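4-alpha-glucanotransferase (PDB 5B68) is a bacterial enzyme of the amylomaltase (MalQ) family, combining a TIM-barrel domain with an N-terminal beta-sandwich domain. Local coordinates at residues S95-E104 and G142-R153; L532-P543 and W597-A605. One frame throughout, in Å; residues are numbered along the deposited sequence.

Contact 1: S95-E104 and G142-R153. With SO4 (sulfate ion), chain M.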
# COMPACT_ATOMS: atom_id res chain seq x y z
N SER A 95 -23.67 -25.13 -30.90
CA SER A 95 -22.55 -24.52 -31.61
C SER A 95 -21.22 -25.00 -30.92
O SER A 95 -21.30 -25.56 -29.78
CB SER A 95 -22.76 -22.98 -31.61
OG SER A 95 -22.55 -22.47 -30.29
N PRO A 96 -20.05 -24.80 -31.58
CA PRO A 96 -18.74 -25.25 -31.08
C PRO A 96 -18.38 -24.51 -29.80
O PRO A 96 -18.81 -23.32 -29.63
CB PRO A 96 -17.80 -24.86 -32.16
CG PRO A 96 -18.62 -24.78 -33.40
CD PRO A 96 -19.91 -24.23 -32.94
N ALA A 97 -17.68 -25.23 -28.92
CA ALA A 97 -16.93 -24.62 -27.84
C ALA A 97 -15.44 -24.94 -28.01
O ALA A 97 -14.89 -25.84 -27.39
CB ALA A 97 -17.47 -25.08 -26.52
N ASP A 98 -14.80 -24.25 -28.94
CA ASP A 98 -13.36 -24.45 -29.16
C ASP A 98 -12.68 -23.50 -28.18
O ASP A 98 -12.95 -22.30 -28.21
CB ASP A 98 -12.93 -24.16 -30.59
CG ASP A 98 -13.69 -24.98 -31.61
OD1 ASP A 98 -14.13 -26.07 -31.24
OD2 ASP A 98 -13.86 -24.51 -32.77
N VAL A 99 -11.87 -24.07 -27.31
CA VAL A 99 -11.15 -23.33 -26.23
C VAL A 99 -9.67 -23.67 -26.32
O VAL A 99 -9.30 -24.81 -26.54
CB VAL A 99 -11.68 -23.68 -24.81
CG1 VAL A 99 -10.93 -22.86 -23.72
CG2 VAL A 99 -13.18 -23.46 -24.70
N HIS A 100 -8.82 -22.66 -26.21
CA HIS A 100 -7.39 -22.90 -26.03
C HIS A 100 -6.78 -21.79 -25.14
O HIS A 100 -7.47 -20.84 -24.81
CB HIS A 100 -6.67 -23.01 -27.37
CG HIS A 100 -6.50 -21.72 -28.07
ND1 HIS A 100 -7.50 -21.13 -28.84
CD2 HIS A 100 -5.43 -20.90 -28.16
CE1 HIS A 100 -7.05 -19.98 -29.30
NE2 HIS A 100 -5.80 -19.82 -28.91
N ILE A 101 -5.52 -22.04 -24.77
CA ILE A 101 -4.74 -21.12 -23.99
C ILE A 101 -3.65 -20.49 -24.84
O ILE A 101 -2.92 -21.19 -25.58
CB ILE A 101 -4.12 -21.88 -22.79
CG1 ILE A 101 -5.20 -22.44 -21.87
CG2 ILE A 101 -3.09 -21.00 -22.06
CD1 ILE A 101 -4.65 -23.46 -20.90
N GLU A 102 -3.44 -19.18 -24.68
CA GLU A 102 -2.26 -18.51 -25.21
C GLU A 102 -1.49 -18.03 -24.00
O GLU A 102 -1.98 -17.26 -23.23
CB GLU A 102 -2.65 -17.34 -26.14
CG GLU A 102 -1.37 -16.57 -26.51
CD GLU A 102 -1.36 -15.83 -27.84
OE1 GLU A 102 -0.77 -14.72 -27.85
OE2 GLU A 102 -1.86 -16.39 -28.88
N LEU A 103 -0.30 -18.57 -23.81
CA LEU A 103 0.56 -18.14 -22.71
C LEU A 103 1.09 -16.73 -22.93
O LEU A 103 1.06 -16.15 -24.04
CB LEU A 103 1.69 -19.12 -22.52
CG LEU A 103 1.31 -20.53 -22.14
CD1 LEU A 103 2.60 -21.31 -21.97
CD2 LEU A 103 0.47 -20.63 -20.89
N GLU A 104 1.60 -16.16 -21.86
CA GLU A 104 2.18 -14.83 -21.84
C GLU A 104 3.27 -14.68 -22.92
O GLU A 104 3.39 -13.63 -23.52
CB GLU A 104 2.78 -14.55 -20.45
CG GLU A 104 3.21 -13.10 -20.29
CD GLU A 104 3.58 -12.73 -18.84
OE1 GLU A 104 4.10 -11.64 -18.66
OE2 GLU A 104 3.44 -13.53 -17.91
N GLY A 142 2.30 -16.71 -14.53
CA GLY A 142 2.23 -15.49 -15.32
C GLY A 142 0.85 -15.23 -15.85
O GLY A 142 -0.18 -15.70 -15.32
N TRP A 143 0.86 -14.36 -16.86
CA TRP A 143 -0.32 -13.69 -17.36
C TRP A 143 -0.67 -14.22 -18.72
O TRP A 143 -0.19 -13.74 -19.72
CB TRP A 143 -0.06 -12.18 -17.41
CG TRP A 143 0.17 -11.66 -16.07
CD1 TRP A 143 1.34 -11.61 -15.40
CD2 TRP A 143 -0.83 -11.21 -15.16
NE1 TRP A 143 1.15 -11.13 -14.14
CE2 TRP A 143 -0.18 -10.88 -13.97
CE3 TRP A 143 -2.20 -11.04 -15.25
CZ2 TRP A 143 -0.87 -10.38 -12.87
CZ3 TRP A 143 -2.87 -10.55 -14.17
CH2 TRP A 143 -2.22 -10.23 -12.99
N HIS A 144 -1.51 -15.24 -18.72
CA HIS A 144 -1.98 -15.94 -19.90
C HIS A 144 -3.40 -15.56 -20.29
O HIS A 144 -4.01 -14.71 -19.68
CB HIS A 144 -1.85 -17.44 -19.69
CG HIS A 144 -0.58 -17.84 -19.00
ND1 HIS A 144 0.64 -17.33 -19.37
CD2 HIS A 144 -0.36 -18.64 -17.94
CE1 HIS A 144 1.57 -17.84 -18.59
NE2 HIS A 144 0.99 -18.63 -17.71
N LYS A 145 -3.90 -16.18 -21.35
CA LYS A 145 -5.26 -15.97 -21.78
C LYS A 145 -5.97 -17.26 -22.16
O LYS A 145 -5.37 -18.14 -22.73
CB LYS A 145 -5.28 -15.03 -22.97
CG LYS A 145 -4.95 -13.60 -22.63
CD LYS A 145 -5.59 -12.67 -23.63
CE LYS A 145 -5.20 -11.23 -23.39
NZ LYS A 145 -5.42 -10.43 -24.63
N LEU A 146 -7.26 -17.31 -21.88
CA LEU A 146 -8.13 -18.32 -22.42
C LEU A 146 -8.88 -17.70 -23.59
O LEU A 146 -9.36 -16.60 -23.52
CB LEU A 146 -9.12 -18.83 -21.38
CG LEU A 146 -8.63 -19.89 -20.42
CD1 LEU A 146 -9.49 -19.95 -19.17
CD2 LEU A 146 -8.55 -21.25 -21.09
N HIS A 147 -8.95 -18.45 -24.67
CA HIS A 147 -9.66 -18.00 -25.87
C HIS A 147 -10.75 -18.97 -26.29
O HIS A 147 -10.51 -20.20 -26.36
CB HIS A 147 -8.69 -17.94 -27.01
CG HIS A 147 -7.71 -16.84 -26.93
ND1 HIS A 147 -8.02 -15.57 -27.33
CD2 HIS A 147 -6.41 -16.82 -26.58
CE1 HIS A 147 -6.97 -14.80 -27.20
NE2 HIS A 147 -5.97 -15.53 -26.76
N LEU A 148 -11.93 -18.44 -26.61
CA LEU A 148 -13.08 -19.23 -27.01
C LEU A 148 -13.52 -18.78 -28.41
O LEU A 148 -13.71 -17.59 -28.67
CB LEU A 148 -14.21 -19.06 -26.05
CG LEU A 148 -15.63 -19.48 -26.44
CD1 LEU A 148 -15.57 -20.99 -26.56
CD2 LEU A 148 -16.79 -19.06 -25.54
N LYS A 149 -13.70 -19.79 -29.28
CA LYS A 149 -14.33 -19.56 -30.60
C LYS A 149 -15.56 -20.45 -30.70
O LYS A 149 -15.51 -21.65 -30.40
CB LYS A 149 -13.37 -19.77 -31.77
CG LYS A 149 -13.97 -19.43 -33.11
CD LYS A 149 -12.90 -19.36 -34.20
CE LYS A 149 -13.51 -19.07 -35.56
NZ LYS A 149 -14.41 -20.21 -35.92
N SER A 150 -16.68 -19.84 -31.08
CA SER A 150 -17.94 -20.52 -31.29
C SER A 150 -18.59 -20.00 -32.57
O SER A 150 -19.32 -19.01 -32.54
CB SER A 150 -18.81 -20.34 -30.07
OG SER A 150 -20.03 -21.05 -30.18
N ASN A 151 -18.26 -20.66 -33.70
CA ASN A 151 -18.54 -20.10 -35.04
C ASN A 151 -18.05 -18.68 -35.11
O ASN A 151 -16.86 -18.48 -34.88
CB ASN A 151 -19.98 -20.27 -35.42
CG ASN A 151 -20.36 -21.74 -35.51
OD1 ASN A 151 -19.51 -22.56 -35.84
ND2 ASN A 151 -21.64 -22.09 -35.14
N GLU A 152 -18.89 -17.71 -35.45
CA GLU A 152 -18.44 -16.34 -35.55
C GLU A 152 -18.41 -15.54 -34.20
O GLU A 152 -18.11 -14.34 -34.19
CB GLU A 152 -19.30 -15.59 -36.58
CG GLU A 152 -20.60 -15.00 -36.07
CD GLU A 152 -21.77 -15.98 -35.92
OE1 GLU A 152 -21.65 -17.24 -36.18
OE2 GLU A 152 -22.85 -15.43 -35.53
N ARG A 153 -18.78 -16.18 -33.10
CA ARG A 153 -18.67 -15.56 -31.80
C ARG A 153 -17.30 -15.92 -31.22
O ARG A 153 -16.75 -17.04 -31.42
CB ARG A 153 -19.78 -16.03 -30.89
CG ARG A 153 -21.16 -15.62 -31.34
CD ARG A 153 -22.28 -16.25 -30.50
NE ARG A 153 -22.38 -17.72 -30.71
CZ ARG A 153 -22.85 -18.31 -31.80
NH1 ARG A 153 -23.31 -17.57 -32.82
NH2 ARG A 153 -22.84 -19.66 -31.91
S SO4 M . -24.47 -19.75 -35.37
O1 SO4 M . -23.24 -19.47 -36.16
O2 SO4 M . -25.48 -20.43 -36.20
O3 SO4 M . -24.14 -20.65 -34.20
O4 SO4 M . -25.11 -18.48 -34.96
O HOH W 1 -16.09 -22.47 -33.99
O HOH W 2 -10.13 -21.23 -29.38

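Contact 2: L532-P543 and W597-A605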
# COMPACT_ATOMS: atom_id res chain seq x y z
N LEU A 532 5.76 -4.17 19.00
CA LEU A 532 6.04 -4.54 20.40
C LEU A 532 4.94 -3.96 21.34
O LEU A 532 4.37 -4.67 22.12
CB LEU A 532 7.40 -3.96 20.82
CG LEU A 532 7.62 -3.93 22.35
CD1 LEU A 532 8.11 -5.29 22.73
CD2 LEU A 532 8.58 -2.88 22.83
N TRP A 533 4.64 -2.68 21.20
CA TRP A 533 3.74 -2.02 22.19
C TRP A 533 2.32 -2.60 22.19
O TRP A 533 1.63 -2.50 23.19
CB TRP A 533 3.66 -0.53 21.95
CG TRP A 533 4.88 0.24 22.03
CD1 TRP A 533 5.43 0.99 21.04
CD2 TRP A 533 5.77 0.34 23.15
NE1 TRP A 533 6.58 1.59 21.46
CE2 TRP A 533 6.83 1.20 22.76
CE3 TRP A 533 5.76 -0.18 24.44
CZ2 TRP A 533 7.87 1.55 23.62
CZ3 TRP A 533 6.82 0.12 25.30
CH2 TRP A 533 7.86 0.97 24.88
N PHE A 534 1.91 -3.24 21.08
CA PHE A 534 0.57 -3.86 20.99
C PHE A 534 0.52 -5.32 21.27
O PHE A 534 -0.57 -5.89 21.29
CB PHE A 534 -0.02 -3.61 19.59
CG PHE A 534 -0.02 -2.18 19.16
CD1 PHE A 534 -0.29 -1.16 20.05
CD2 PHE A 534 0.18 -1.85 17.82
CE1 PHE A 534 -0.31 0.17 19.64
CE2 PHE A 534 0.16 -0.51 17.39
CZ PHE A 534 -0.10 0.50 18.30
N GLU A 535 1.64 -6.00 21.51
CA GLU A 535 1.61 -7.45 21.50
C GLU A 535 1.31 -8.04 22.86
O GLU A 535 1.95 -7.65 23.85
CB GLU A 535 2.97 -8.01 21.07
CG GLU A 535 3.36 -7.82 19.59
CD GLU A 535 2.28 -8.29 18.61
OE1 GLU A 535 1.98 -7.54 17.63
OE2 GLU A 535 1.79 -9.40 18.83
N HIS A 536 0.38 -9.00 22.90
CA HIS A 536 -0.07 -9.64 24.11
C HIS A 536 0.28 -11.05 23.92
O HIS A 536 0.35 -11.52 22.78
CB HIS A 536 -1.62 -9.46 24.31
CG HIS A 536 -2.03 -8.07 24.64
ND1 HIS A 536 -2.31 -7.68 25.93
CD2 HIS A 536 -2.29 -7.00 23.85
CE1 HIS A 536 -2.66 -6.40 25.93
NE2 HIS A 536 -2.66 -5.96 24.68
N SER A 537 0.56 -11.74 25.02
CA SER A 537 0.89 -13.13 24.98
C SER A 537 -0.38 -13.92 24.56
O SER A 537 -1.44 -13.68 25.11
CB SER A 537 1.32 -13.55 26.39
OG SER A 537 1.76 -14.88 26.46
N PRO A 538 -0.26 -14.84 23.61
CA PRO A 538 -1.40 -15.73 23.49
C PRO A 538 -1.60 -16.55 24.77
O PRO A 538 -2.75 -16.81 25.12
CB PRO A 538 -1.01 -16.64 22.35
CG PRO A 538 0.48 -16.71 22.44
CD PRO A 538 0.92 -15.35 22.90
N SER A 539 -0.51 -16.89 25.48
CA SER A 539 -0.55 -17.85 26.59
C SER A 539 -0.90 -17.31 28.01
O SER A 539 -1.85 -17.79 28.62
CB SER A 539 0.75 -18.66 26.63
OG SER A 539 1.86 -17.89 27.02
N GLN A 540 -0.12 -16.37 28.56
CA GLN A 540 -0.39 -15.78 29.89
C GLN A 540 -0.98 -14.40 29.70
O GLN A 540 -1.03 -13.92 28.59
CB GLN A 540 0.88 -15.75 30.77
CG GLN A 540 1.96 -14.75 30.37
CD GLN A 540 3.39 -15.11 30.87
OE1 GLN A 540 4.39 -14.46 30.48
NE2 GLN A 540 3.49 -16.12 31.76
N PRO A 541 -1.48 -13.76 30.76
CA PRO A 541 -1.88 -12.36 30.55
C PRO A 541 -0.65 -11.44 30.52
O PRO A 541 0.40 -11.77 31.11
CB PRO A 541 -2.81 -12.03 31.74
CG PRO A 541 -2.89 -13.28 32.58
CD PRO A 541 -1.87 -14.28 32.08
N GLY A 542 -0.78 -10.33 29.82
CA GLY A 542 0.33 -9.40 29.70
C GLY A 542 1.11 -9.53 28.40
O GLY A 542 0.66 -10.17 27.43
N PRO A 543 2.30 -8.90 28.36
CA PRO A 543 2.97 -8.80 27.06
C PRO A 543 3.44 -10.11 26.50
O PRO A 543 3.77 -11.06 27.23
CB PRO A 543 4.17 -7.88 27.37
CG PRO A 543 3.76 -7.10 28.60
CD PRO A 543 3.04 -8.17 29.41
N TRP A 597 1.73 -1.07 31.84
CA TRP A 597 1.95 -1.89 30.63
C TRP A 597 3.45 -1.88 30.24
O TRP A 597 4.03 -2.95 29.99
CB TRP A 597 1.10 -1.28 29.49
CG TRP A 597 1.23 -1.97 28.13
CD1 TRP A 597 1.58 -1.39 26.95
CD2 TRP A 597 1.00 -3.34 27.85
NE1 TRP A 597 1.60 -2.32 25.95
CE2 TRP A 597 1.25 -3.53 26.47
CE3 TRP A 597 0.60 -4.44 28.63
CZ2 TRP A 597 1.11 -4.75 25.85
CZ3 TRP A 597 0.43 -5.67 28.01
CH2 TRP A 597 0.69 -5.80 26.59
N GLN A 598 4.04 -0.69 30.19
CA GLN A 598 5.51 -0.52 29.96
C GLN A 598 6.33 -1.38 30.94
O GLN A 598 7.24 -2.13 30.55
CB GLN A 598 5.92 0.93 30.02
CG GLN A 598 5.44 1.73 28.82
CD GLN A 598 6.12 3.05 28.61
OE1 GLN A 598 7.30 3.25 28.92
NE2 GLN A 598 5.37 3.99 28.05
N ALA A 599 5.93 -1.38 32.20
CA ALA A 599 6.68 -2.12 33.21
C ALA A 599 6.65 -3.54 32.93
O ALA A 599 7.66 -4.23 32.99
CB ALA A 599 6.12 -1.82 34.64
N GLU A 600 5.46 -4.04 32.61
CA GLU A 600 5.28 -5.42 32.28
C GLU A 600 6.13 -5.85 31.08
O GLU A 600 6.67 -7.00 31.05
CB GLU A 600 3.78 -5.73 32.03
CG GLU A 600 2.96 -5.87 33.32
CD GLU A 600 1.47 -6.06 33.07
OE1 GLU A 600 1.14 -7.03 32.37
OE2 GLU A 600 0.67 -5.27 33.62
N ILE A 601 6.23 -4.95 30.09
CA ILE A 601 7.05 -5.25 28.89
C ILE A 601 8.54 -5.29 29.25
O ILE A 601 9.27 -6.20 28.81
CB ILE A 601 6.84 -4.16 27.80
CG1 ILE A 601 5.44 -4.33 27.17
CG2 ILE A 601 7.91 -4.27 26.70
CD1 ILE A 601 5.09 -3.22 26.19
N LEU A 602 8.96 -4.33 30.07
CA LEU A 602 10.35 -4.26 30.51
C LEU A 602 10.69 -5.51 31.34
O LEU A 602 11.80 -6.04 31.23
CB LEU A 602 10.61 -2.97 31.29
CG LEU A 602 10.45 -1.66 30.45
CD1 LEU A 602 10.42 -0.45 31.36
CD2 LEU A 602 11.53 -1.49 29.38
N ASP A 603 9.74 -5.97 32.18
CA ASP A 603 9.93 -7.26 32.87
C ASP A 603 10.06 -8.42 31.94
O ASP A 603 10.86 -9.36 32.16
CB ASP A 603 8.81 -7.52 33.90
CG ASP A 603 8.96 -6.67 35.16
OD1 ASP A 603 10.05 -6.07 35.40
OD2 ASP A 603 7.92 -6.54 35.86
N VAL A 604 9.26 -8.41 30.87
CA VAL A 604 9.38 -9.53 29.90
C VAL A 604 10.71 -9.49 29.18
O VAL A 604 11.30 -10.51 28.90
CB VAL A 604 8.14 -9.57 28.95
CG1 VAL A 604 8.45 -10.17 27.62
CG2 VAL A 604 6.98 -10.30 29.65
N ALA A 605 11.16 -8.27 28.86
CA ALA A 605 12.48 -8.07 28.22
C ALA A 605 13.63 -8.58 29.11
O ALA A 605 14.55 -9.28 28.66
CB ALA A 605 12.66 -6.59 27.85

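Contact 1: S95-E104 and G142-R153
His-100 and His-147 form a hydrogen-bonded pair of two antiparallel strands, and their imidazoles are nearly parallel, at 16°, but displaced, with ring centroids 5.1 Å apart. Instead, CB of His-147 lies over one face of the His-100 ring, 3.5 Å from its CE1. With CG between the backbone N and the carbonyl carbon (chi1 73°), the His-100 ring leans toward its partner, and a water at its ND1 also donates to His-147 O. The other face of the sheet is apolar: Leu-146 CD2 fits 3.6 Å from Ile-101 CG1, and Val-99 meets both Leu-146 and Leu-148.

Each end of the ladder is secured differently. His-144 ND1 accepts from Glu-104 N at 2.9 Å while NE2 bonds Pro-140 O, which fixes the ring's rotation; Leu-103 CD2 sits over its centre. Trp-143 N reaches Glu-104 OE2 from above the carboxylate plane. At the far end Ser-150 OG donates to Pro-96 O (2.6 Å), in the carbonyl plane. Beyond it, Asn-151 and Arg-153, in a type II' turn, hold a sulfate, with Arg-153 NH2 2.8 Å from its O3.

The turn joins 142-150 to 153-162 as a beta hairpin, which places 142-150 between two antiparallel neighbours in the MalQ N-terminal beta sandwich.

Contact 2: L532-P543 and W597-A605
Trp-597 NE1 donates to Trp-533 O at 2.8 Å, with an N-H...O angle of 151° and the acceptor in the plane of the indole. The side chain gets there because CG stands opposite the backbone N (chi1 178°), which carries the ring off the helix and into the loop. Its six-membered ring is then enclosed by loop residues. Pro-543 CG lies over one face, 3.7 Å from CZ3, in a CH-pi contact. From the other side His-536 makes an offset stack, planes 29° apart, with its CE1 3.5 Å from CH2. Glu-535 O comes to the ring edge.

Pro-543 also presses on the helix itself, its CG 3.5 Å from Ile-601 CG1 and its CD against Glu-600 CB. The far end of the same isoleucine, CD1, packs 3.6 Å from Trp-533 CE3, and its CG2 branch meets Leu-532 CD1. Ile-601 therefore lies wedged between the two ends of the loop segment.

Behind this layer Trp-533 stacks on Tyr-568 and touches Leu-634, while Leu-532 and Val-604 both reach Phe-637. The loop leading from strand 528-531 toward 553-556 thus lies against helix 587-607, with helices 565-569 and 627-639 closing in beside it.

Overall arrangement
The two contacts stand far apart in the same chain, their centres 57 Å from each other and their nearest atoms about 31 Å, on opposite sides of the chain's centre. They follow one another in series, both segments of contact 1 preceding those of contact 2. Contact 1 is strand on strand in the N-terminal beta sandwich; contact 2 is a loop on a helix in the TIM-barrel part of the chain, just after barrel strand 528-531. The sulfate at 142-153 probably comes from the crystallisation liquor, and a second lies about 4 Å from the side chain of Trp-143. The pair thus shows two ways of joining distant parts of a chain: strand pairing in one domain, a side chain inserted from a helix into a loop in the other.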